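Local coordinates for PROTEIN (hypothetical protein EF0366) (Enterococcus faecalis, PDB 1VPY) that is of unknown function but belongs to the DUF72 family and folds as a TIM alpha/beta barrel that binds zinc ions in the crystal, at residues A[147-152]-A[172-177]; A[73-78]-A[115-120]; A[193-198]-A[242-247]. All blocks are in the same frame, centred on the assembly; numbering follows the deposited sequence.

Interaction 1. Residues A[147-152]-A[172-177]; sequences IAIELR and NQFSLV
I147 and I149 meet the ring of F174 from two different directions. I149 lays CG1 over one ring face, 3.9 Å from the F174 centroid and 22° off the ring normal, in a CH-pi contact. I147 instead lies alongside the phenyl group and brings CB to its edge, 3.8 Å from F174 CD1, with CG2 equally near CE1. F174 holds this pose with CG anti to its carbonyl carbon (chi1 -79°), which swings the ring toward strand 147-150; the opposite face carries the carbonyl O of N172.

Further along, L151 CD1 reaches L176 CD1 at 3.8 Å, the two leucines crossing at about a right angle. On the face shared by A148 and S175, A148 CB touches V177 CG2 at 3.8 Å. V177 also sends CG1 against the extended stem of E150, near CG. The E150 carboxylate continues past it to a salt bridge with R204 through OE1, while OE2 takes a hydrogen bond from H206 and a salt bridge from R152 NH1 at 2.7 Å, whose hydrogen-bond geometry is weak.

Beneath these side chains the parallel backbones are joined in register, A148 with S175 and I149 with L176. S175 N donates to I147 O, I149 N to S175 O, and V177 N to I149 O at 2.7 Å. Water 1 joins I147 N to Q173 O, and water 2 joins L151 N to V177 O, extending the link at both ends.

Strand 147-150, helix 162-171 and strand 175-180 form one beta-alpha-beta unit of the barrel, and a Schellman motif at Q173 turns the chain from helix to strand. I149 and L176 lie on one face, where L176 also packs on helix 162-171, whereas E150 puts its buried carboxylate among R152, R204 and H206, the two arginines together probably balancing its charge.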
loop_
_atom_site.group_PDB
_atom_site.type_symbol
_atom_site.label_atom_id
_atom_site.label_comp_id
_atom_site.label_asym_id
_atom_site.label_seq_id
_atom_site.Cartn_x
_atom_site.Cartn_y
_atom_site.Cartn_z
ATOM N N ILE A 147 1.326 7.693 5.844
ATOM C CA ILE A 147 0.113 6.944 5.522
ATOM C C ILE A 147 -0.115 6.859 4.014
ATOM O O ILE A 147 -0.222 7.880 3.332
ATOM C CB ILE A 147 -1.140 7.554 6.194
ATOM C CG1 ILE A 147 -0.974 7.620 7.716
ATOM C CG2 ILE A 147 -2.389 6.773 5.817
ATOM C CD1 ILE A 147 -0.649 6.292 8.382
ATOM N N ALA A 148 -0.174 5.633 3.502
ATOM C CA ALA A 148 -0.545 5.405 2.123
ATOM C C ALA A 148 -2.017 5.022 2.103
ATOM O O ALA A 148 -2.422 4.029 2.718
ATOM C CB ALA A 148 0.312 4.318 1.514
ATOM N N ILE A 149 -2.818 5.828 1.415
ATOM C CA ILE A 149 -4.263 5.609 1.314
ATOM C C ILE A 149 -4.554 4.938 -0.027
ATOM O O ILE A 149 -4.064 5.383 -1.069
ATOM C CB ILE A 149 -5.041 6.965 1.400
ATOM C CG1 ILE A 149 -4.844 7.659 2.761
ATOM C CG2 ILE A 149 -6.506 6.803 1.015
ATOM C CD1 ILE A 149 -5.590 7.041 3.933
ATOM N N GLU A 150 -5.334 3.862 0.006
ATOM C CA GLU A 150 -5.838 3.232 -1.219
ATOM C C GLU A 150 -7.364 3.199 -1.267
ATOM O O GLU A 150 -8.002 2.884 -0.268
ATOM C CB GLU A 150 -5.297 1.818 -1.373
ATOM C CG GLU A 150 -5.527 1.274 -2.761
ATOM C CD GLU A 150 -5.149 -0.176 -2.899
ATOM O OE1 GLU A 150 -4.058 -0.569 -2.423
ATOM O OE2 GLU A 150 -5.947 -0.920 -3.507
ATOM N N LEU A 151 -7.926 3.503 -2.440
ATOM C CA LEU A 151 -9.383 3.515 -2.664
ATOM C C LEU A 151 -9.801 2.531 -3.772
ATOM O O LEU A 151 -9.026 2.280 -4.701
ATOM C CB LEU A 151 -9.849 4.929 -3.035
ATOM C CG LEU A 151 -9.248 6.142 -2.310
ATOM C CD1 LEU A 151 -9.358 7.388 -3.160
ATOM C CD2 LEU A 151 -9.878 6.365 -0.949
ATOM N N ARG A 152 -11.018 1.980 -3.660
ATOM C CA ARG A 152 -11.597 1.076 -4.681
ATOM C C ARG A 152 -12.903 1.609 -5.250
ATOM O O ARG A 152 -13.723 0.836 -5.755
ATOM C CB ARG A 152 -11.873 -0.332 -4.129
ATOM C CG ARG A 152 -10.659 -1.147 -3.773
ATOM C CD ARG A 152 -10.812 -2.617 -4.153
ATOM N NE ARG A 152 -9.833 -3.467 -3.464
ATOM C CZ ARG A 152 -8.510 -3.348 -3.574
ATOM N NH1 ARG A 152 -7.981 -2.405 -4.341
ATOM N NH2 ARG A 152 -7.701 -4.165 -2.907
ATOM N N ASN A 172 -3.091 16.733 3.556
ATOM C CA ASN A 172 -2.930 15.838 4.694
ATOM C C ASN A 172 -1.684 14.968 4.617
ATOM O O ASN A 172 -1.518 14.057 5.420
ATOM C CB ASN A 172 -4.168 14.963 4.851
ATOM C CG ASN A 172 -5.384 15.753 5.279
ATOM O OD1 ASN A 172 -5.455 16.251 6.403
ATOM N ND2 ASN A 172 -6.350 15.873 4.382
ATOM N N GLN A 173 -0.807 15.268 3.659
ATOM C CA GLN A 173 0.398 14.475 3.383
ATOM C C GLN A 173 0.097 12.983 3.178
ATOM O O GLN A 173 0.928 12.122 3.482
ATOM C CB GLN A 173 1.468 14.660 4.474
ATOM C CG GLN A 173 2.017 16.068 4.620
ATOM C CD GLN A 173 1.330 16.863 5.724
ATOM O OE1 GLN A 173 0.526 16.332 6.494
ATOM N NE2 GLN A 173 1.658 18.146 5.811
ATOM N N PHE A 174 -1.098 12.678 2.676
ATOM C CA PHE A 174 -1.450 11.299 2.366
ATOM C C PHE A 174 -0.782 10.916 1.059
ATOM O O PHE A 174 -0.783 11.699 0.101
ATOM C CB PHE A 174 -2.965 11.117 2.249
ATOM C CG PHE A 174 -3.681 11.030 3.573
ATOM C CD1 PHE A 174 -3.114 10.360 4.655
ATOM C CD2 PHE A 174 -4.947 11.588 3.724
ATOM C CE1 PHE A 174 -3.788 10.272 5.881
ATOM C CE2 PHE A 174 -5.629 11.507 4.939
ATOM C CZ PHE A 174 -5.049 10.852 6.018
ATOM N N SER A 175 -0.184 9.728 1.028
ATOM C CA SER A 175 0.379 9.193 -0.203
ATOM C C SER A 175 -0.706 8.379 -0.923
ATOM O O SER A 175 -0.968 7.228 -0.559
ATOM C CB SER A 175 1.613 8.346 0.095
ATOM O OG SER A 175 2.150 7.822 -1.105
ATOM N N LEU A 176 -1.359 8.977 -1.918
ATOM C CA LEU A 176 -2.478 8.296 -2.580
ATOM C C LEU A 176 -1.959 7.169 -3.458
ATOM O O LEU A 176 -1.184 7.398 -4.392
ATOM C CB LEU A 176 -3.338 9.258 -3.393
ATOM C CG LEU A 176 -4.532 8.634 -4.126
ATOM C CD1 LEU A 176 -5.633 8.184 -3.157
ATOM C CD2 LEU A 176 -5.101 9.606 -5.152
ATOM N N VAL A 177 -2.392 5.954 -3.146
ATOM C CA VAL A 177 -1.867 4.764 -3.798
ATOM C C VAL A 177 -2.266 4.696 -5.271
ATOM O O VAL A 177 -3.459 4.731 -5.608
ATOM C CB VAL A 177 -2.268 3.485 -3.037
ATOM C CG1 VAL A 177 -1.979 2.248 -3.867
ATOM C CG2 VAL A 177 -1.527 3.416 -1.678
HETATM O O HOH W 1 1.238 10.643 5.734
HETATM O O HOH W 2 -5.901 4.683 -4.558
#

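Interaction 2. Residues A[73-78]-A[115-120]; sequences FVMKVY and FAFLVQ
Neighbouring parallel strands of the barrel wall, 72-76 and 114-120, meet here, with V74, M75 and K76 paired with A116, F117 and L118. M75 N donates to A116 O, V77 N to L118 O, and L118 N to M75 O at 2.8 Å. At the start of the pairing F73 O receives F115 N, together with a weak, longer bond from A116 N.

Outside the barrel, selenomethionine M75 sets CB obliquely against the F117 ring, 3.7 Å from CD1, before its chain bends off. V77 CG1 approaches F117 CB at about a right angle to that side chain and also touches V119 CG2. F117 in turn meets F101 edge-to-face, which ties the strand to helix 94-104.

In this eight-stranded TIM barrel the other face, bearing V74, A116, K76 and L118, looks inward, and V74 packs against L202 of strand 201-205. V74 CG1 lies 3.9 Å from L118 CB, and its CG2 sits beside the F115 ring.

With CG anti to the backbone N (chi1 -164°) and the torsions beyond it also near 180°, the K76 chain runs alongside L118 and brings NZ to Q120. NZ donates to Q120 OE1 at 3.0 Å, in the carbonyl plane; a bend at chi2 (-90°) turns the Q120 amide so that OE1 meets it. The same lysine makes a cation-pi contact with Y51.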
loop_
_atom_site.group_PDB
_atom_site.type_symbol
_atom_site.label_atom_id
_atom_site.label_comp_id
_atom_site.label_asym_id
_atom_site.label_seq_id
_atom_site.Cartn_x
_atom_site.Cartn_y
_atom_site.Cartn_z
ATOM N N PHE A 73 9.066 -1.765 5.146
ATOM C CA PHE A 73 7.812 -2.476 5.325
ATOM C C PHE A 73 6.661 -1.575 4.949
ATOM O O PHE A 73 6.603 -0.424 5.382
ATOM C CB PHE A 73 7.612 -2.850 6.794
ATOM C CG PHE A 73 8.553 -3.895 7.309
ATOM C CD1 PHE A 73 9.807 -3.541 7.797
ATOM C CD2 PHE A 73 8.168 -5.230 7.353
ATOM C CE1 PHE A 73 10.671 -4.505 8.299
ATOM C CE2 PHE A 73 9.017 -6.198 7.856
ATOM C CZ PHE A 73 10.276 -5.837 8.328
ATOM N N VAL A 74 5.742 -2.098 4.149
ATOM C CA VAL A 74 4.440 -1.481 3.998
ATOM C C VAL A 74 3.515 -2.305 4.874
ATOM O O VAL A 74 3.258 -3.481 4.599
ATOM C CB VAL A 74 3.938 -1.476 2.546
ATOM C CG1 VAL A 74 2.494 -0.975 2.485
ATOM C CG2 VAL A 74 4.843 -0.614 1.668
HETATM N N MSE A 75 3.038 -1.684 5.943
HETATM C CA MSE A 75 2.222 -2.362 6.914
HETATM C C MSE A 75 0.752 -2.055 6.669
HETATM O O MSE A 75 0.320 -0.919 6.811
HETATM C CB MSE A 75 2.645 -1.920 8.314
HETATM C CG MSE A 75 2.144 -2.818 9.423
HETATM SE SE MSE A 75 2.788 -4.675 9.234
HETATM C CE MSE A 75 4.786 -4.309 8.908
ATOM N N LYS A 76 -0.017 -3.068 6.286
ATOM C CA LYS A 76 -1.445 -2.879 6.098
ATOM C C LYS A 76 -2.132 -2.786 7.462
ATOM O O LYS A 76 -1.970 -3.671 8.299
ATOM C CB LYS A 76 -2.034 -4.009 5.260
ATOM C CG LYS A 76 -3.417 -3.689 4.703
ATOM C CD LYS A 76 -3.855 -4.692 3.659
ATOM C CE LYS A 76 -5.207 -4.279 3.105
ATOM N NZ LYS A 76 -5.871 -5.367 2.368
ATOM N N VAL A 77 -2.878 -1.709 7.687
ATOM C CA VAL A 77 -3.569 -1.481 8.967
ATOM C C VAL A 77 -4.703 -2.479 9.234
ATOM O O VAL A 77 -5.243 -3.093 8.302
ATOM C CB VAL A 77 -4.124 -0.027 9.085
ATOM C CG1 VAL A 77 -3.018 0.990 8.866
ATOM C CG2 VAL A 77 -5.264 0.201 8.112
ATOM N N TYR A 78 -5.049 -2.630 10.509
ATOM C CA TYR A 78 -6.134 -3.508 10.938
ATOM C C TYR A 78 -7.441 -3.218 10.180
ATOM O O TYR A 78 -7.815 -2.059 9.994
ATOM C CB TYR A 78 -6.338 -3.396 12.461
ATOM C CG TYR A 78 -7.428 -4.291 13.020
ATOM C CD1 TYR A 78 -7.324 -5.683 12.947
ATOM C CD2 TYR A 78 -8.566 -3.748 13.622
ATOM C CE1 TYR A 78 -8.329 -6.512 13.453
ATOM C CE2 TYR A 78 -9.572 -4.565 14.131
ATOM C CZ TYR A 78 -9.447 -5.944 14.044
ATOM O OH TYR A 78 -10.438 -6.762 14.548
ATOM N N PHE A 115 7.982 1.941 5.609
ATOM C CA PHE A 115 7.732 2.690 4.395
ATOM C C PHE A 115 6.411 3.477 4.537
ATOM O O PHE A 115 6.393 4.700 4.382
ATOM C CB PHE A 115 7.736 1.777 3.169
ATOM C CG PHE A 115 7.669 2.516 1.871
ATOM C CD1 PHE A 115 8.807 3.074 1.317
ATOM C CD2 PHE A 115 6.463 2.657 1.199
ATOM C CE1 PHE A 115 8.752 3.764 0.110
ATOM C CE2 PHE A 115 6.398 3.345 -0.012
ATOM C CZ PHE A 115 7.554 3.899 -0.551
ATOM N N ALA A 116 5.324 2.783 4.864
ATOM C CA ALA A 116 4.045 3.438 5.122
ATOM C C ALA A 116 3.046 2.466 5.736
ATOM O O ALA A 116 3.173 1.254 5.549
ATOM C CB ALA A 116 3.479 4.032 3.836
ATOM N N PHE A 117 2.078 2.989 6.487
ATOM C CA PHE A 117 0.885 2.209 6.818
ATOM C C PHE A 117 -0.081 2.279 5.647
ATOM O O PHE A 117 -0.417 3.375 5.187
ATOM C CB PHE A 117 0.199 2.724 8.087
ATOM C CG PHE A 117 0.966 2.443 9.339
ATOM C CD1 PHE A 117 1.192 1.135 9.752
ATOM C CD2 PHE A 117 1.464 3.482 10.108
ATOM C CE1 PHE A 117 1.912 0.868 10.909
ATOM C CE2 PHE A 117 2.189 3.228 11.269
ATOM C CZ PHE A 117 2.415 1.921 11.670
ATOM N N LEU A 118 -0.507 1.123 5.145
ATOM C CA LEU A 118 -1.480 1.105 4.056
ATOM C C LEU A 118 -2.879 1.006 4.623
ATOM O O LEU A 118 -3.223 0.036 5.283
ATOM C CB LEU A 118 -1.208 -0.018 3.040
ATOM C CG LEU A 118 -2.335 -0.357 2.051
ATOM C CD1 LEU A 118 -2.623 0.762 1.040
ATOM C CD2 LEU A 118 -2.038 -1.659 1.345
ATOM N N VAL A 119 -3.670 2.042 4.386
ATOM C CA VAL A 119 -5.081 2.028 4.746
ATOM C C VAL A 119 -5.842 1.869 3.433
ATOM O O VAL A 119 -5.933 2.805 2.633
ATOM C CB VAL A 119 -5.502 3.318 5.489
ATOM C CG1 VAL A 119 -6.932 3.215 5.988
ATOM C CG2 VAL A 119 -4.560 3.609 6.654
ATOM N N GLN A 120 -6.365 0.664 3.215
ATOM C CA GLN A 120 -6.983 0.291 1.951
ATOM C C GLN A 120 -8.498 0.097 2.125
ATOM O O GLN A 120 -8.928 -0.801 2.853
ATOM C CB GLN A 120 -6.294 -0.977 1.428
ATOM C CG GLN A 120 -6.817 -1.516 0.107
ATOM C CD GLN A 120 -7.941 -2.501 0.300
ATOM O OE1 GLN A 120 -7.772 -3.544 0.942
ATOM N NE2 GLN A 120 -9.102 -2.178 -0.246
#

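Interaction 3. Residues A[193-198]-A[242-247]; sequences PYVTNP and LKMSQE
The flat peptide joining P193 to Y194 carries the selenium of selenomethionine M244 over one face, about 3.5 Å above its plane. SE lies 3.6 Å from Y194 N and equally near P193 C. Bends at chi2 (-54°) and chi3 (96°) fold the M244 chain down onto this backbone, and its terminal CE comes 4.0 Å from P193 CB. The phenol ring of Y194 turns away from the helix of M244, toward L166 and K170 of helix 162-171, and water 3 sits over one of its faces, offset toward the rim.

The side chains of V195 and M244 run antiparallel past one another, V195 CG2 lying 3.8 Å from M244 SE. The same methyl reaches E247 CB at 3.8 Å, and V195 CG1 approaches the carbonyl O of E247.

In the barrel the 193-198 loop leads into strand 201-205, and helix 231-245, to which M244 belongs, follows that strand on the outside. M244 accordingly also packs on F203, and P198 bonds through its backbone to K249 just ahead of strand 250-255.

The polar link runs through water 3, which accepts from V195 N at 3.0 Å and donates to E247 OE1 at 2.7 Å. S245 O is hydrogen-bonded to H12 of the N-terminal histidine tag, which binds a zinc ion in this crystal.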
loop_
_atom_site.group_PDB
_atom_site.type_symbol
_atom_site.label_atom_id
_atom_site.label_comp_id
_atom_site.label_asym_id
_atom_site.label_seq_id
_atom_site.Cartn_x
_atom_site.Cartn_y
_atom_site.Cartn_z
ATOM N N PRO A 193 -1.502 7.996 -12.189
ATOM C CA PRO A 193 -0.152 8.267 -11.687
ATOM C C PRO A 193 0.045 9.747 -11.355
ATOM O O PRO A 193 0.251 10.569 -12.252
ATOM C CB PRO A 193 0.759 7.822 -12.843
ATOM C CG PRO A 193 -0.069 7.969 -14.069
ATOM C CD PRO A 193 -1.527 7.823 -13.657
ATOM N N TYR A 194 -0.021 10.065 -10.064
ATOM C CA TYR A 194 0.050 11.440 -9.573
ATOM C C TYR A 194 0.658 11.403 -8.184
ATOM O O TYR A 194 0.273 10.557 -7.368
ATOM C CB TYR A 194 -1.357 12.055 -9.500
ATOM C CG TYR A 194 -1.371 13.514 -9.079
ATOM C CD1 TYR A 194 -1.312 13.879 -7.729
ATOM C CD2 TYR A 194 -1.438 14.531 -10.033
ATOM C CE1 TYR A 194 -1.315 15.219 -7.345
ATOM C CE2 TYR A 194 -1.446 15.870 -9.657
ATOM C CZ TYR A 194 -1.381 16.205 -8.315
ATOM O OH TYR A 194 -1.387 17.528 -7.949
ATOM N N VAL A 195 1.594 12.311 -7.907
ATOM C CA VAL A 195 2.247 12.375 -6.593
ATOM C C VAL A 195 1.508 13.314 -5.647
ATOM O O VAL A 195 1.462 14.512 -5.882
ATOM C CB VAL A 195 3.706 12.839 -6.698
ATOM C CG1 VAL A 195 4.357 12.836 -5.341
ATOM C CG2 VAL A 195 4.482 11.949 -7.648
ATOM N N THR A 196 0.932 12.765 -4.580
ATOM C CA THR A 196 0.234 13.573 -3.572
ATOM C C THR A 196 1.157 13.891 -2.405
ATOM O O THR A 196 0.973 14.884 -1.709
ATOM C CB THR A 196 -0.980 12.845 -3.013
ATOM O OG1 THR A 196 -0.554 11.589 -2.482
ATOM C CG2 THR A 196 -2.014 12.606 -4.098
ATOM N N ASN A 197 2.138 13.022 -2.186
ATOM C CA ASN A 197 3.164 13.250 -1.192
ATOM C C ASN A 197 4.529 13.012 -1.820
ATOM O O ASN A 197 4.930 11.867 -2.013
ATOM C CB ASN A 197 2.954 12.345 0.019
ATOM C CG ASN A 197 3.974 12.592 1.129
ATOM O OD1 ASN A 197 5.021 13.220 0.918
ATOM N ND2 ASN A 197 3.671 12.091 2.322
ATOM N N PRO A 198 5.250 14.099 -2.150
ATOM C CA PRO A 198 6.559 14.000 -2.796
ATOM C C PRO A 198 7.613 13.219 -2.009
ATOM O O PRO A 198 8.716 13.015 -2.518
ATOM C CB PRO A 198 6.988 15.467 -2.961
ATOM C CG PRO A 198 6.154 16.229 -2.013
ATOM C CD PRO A 198 4.851 15.501 -1.946
ATOM N N LEU A 242 8.858 4.967 -13.447
ATOM C CA LEU A 242 9.939 5.916 -13.706
ATOM C C LEU A 242 9.441 7.358 -13.711
ATOM O O LEU A 242 10.034 8.220 -13.067
ATOM C CB LEU A 242 10.631 5.605 -15.027
ATOM C CG LEU A 242 11.687 4.506 -15.044
ATOM C CD1 LEU A 242 11.970 4.140 -16.489
ATOM C CD2 LEU A 242 12.970 4.937 -14.329
ATOM N N LYS A 243 8.346 7.613 -14.429
ATOM C CA LYS A 243 7.759 8.958 -14.485
ATOM C C LYS A 243 7.433 9.486 -13.079
ATOM O O LYS A 243 7.543 10.685 -12.824
ATOM C CB LYS A 243 6.523 8.992 -15.390
ATOM C CG LYS A 243 6.135 10.392 -15.870
HETATM N N MSE A 244 7.058 8.586 -12.170
HETATM C CA MSE A 244 6.788 8.961 -10.781
HETATM C C MSE A 244 8.058 9.174 -9.946
HETATM O O MSE A 244 8.090 10.059 -9.089
HETATM C CB MSE A 244 5.874 7.944 -10.109
HETATM C CG MSE A 244 4.425 7.968 -10.590
HETATM SE SE MSE A 244 3.505 9.726 -10.518
HETATM C CE MSE A 244 3.784 10.366 -12.412
ATOM N N SER A 245 9.099 8.378 -10.178
ATOM C CA SER A 245 10.337 8.560 -9.414
ATOM C C SER A 245 11.031 9.870 -9.779
ATOM O O SER A 245 11.887 10.353 -9.041
ATOM C CB SER A 245 11.288 7.380 -9.575
ATOM O OG SER A 245 11.950 7.450 -10.815
ATOM N N GLN A 246 10.642 10.451 -10.912
ATOM C CA GLN A 246 11.069 11.803 -11.262
ATOM C C GLN A 246 10.479 12.835 -10.289
ATOM O O GLN A 246 11.067 13.894 -10.075
ATOM C CB GLN A 246 10.678 12.152 -12.705
ATOM C CG GLN A 246 11.345 11.310 -13.794
ATOM C CD GLN A 246 11.120 11.867 -15.200
ATOM O OE1 GLN A 246 10.338 11.321 -15.986
ATOM N NE2 GLN A 246 11.801 12.962 -15.515
ATOM N N GLU A 247 9.327 12.514 -9.698
ATOM C CA GLU A 247 8.579 13.474 -8.885
ATOM C C GLU A 247 8.384 13.082 -7.406
ATOM O O GLU A 247 7.572 13.696 -6.696
ATOM C CB GLU A 247 7.227 13.761 -9.535
ATOM C CG GLU A 247 7.324 14.178 -10.988
ATOM C CD GLU A 247 5.974 14.466 -11.616
ATOM O OE1 GLU A 247 4.982 13.800 -11.256
ATOM O OE2 GLU A 247 5.909 15.360 -12.480
HETATM O O HOH W 3 2.484 14.040 -10.204
#

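Along the chain the contacts follow in series, interaction 2, then 1, then 3. Interactions 2 and 1 share the barrel sheet, their centres about 10 Å apart: strand 114-120 neighbours strand 147-150, and A148 bonds through its backbone to F117 and V119, so strands 72-76, 114-120, 147-150 and 175-180 form a continuous arc of the wall. Interaction 3 lies farther out, its centre about 13 Å from that of interaction 1, to which T196 OG1 is tied through F174 O and L176 N. Its centre is about 19 Å from that of interaction 2, the nearest atoms about 8 Å apart. Together they run from the barrel wall to the outer layer of loop and helix.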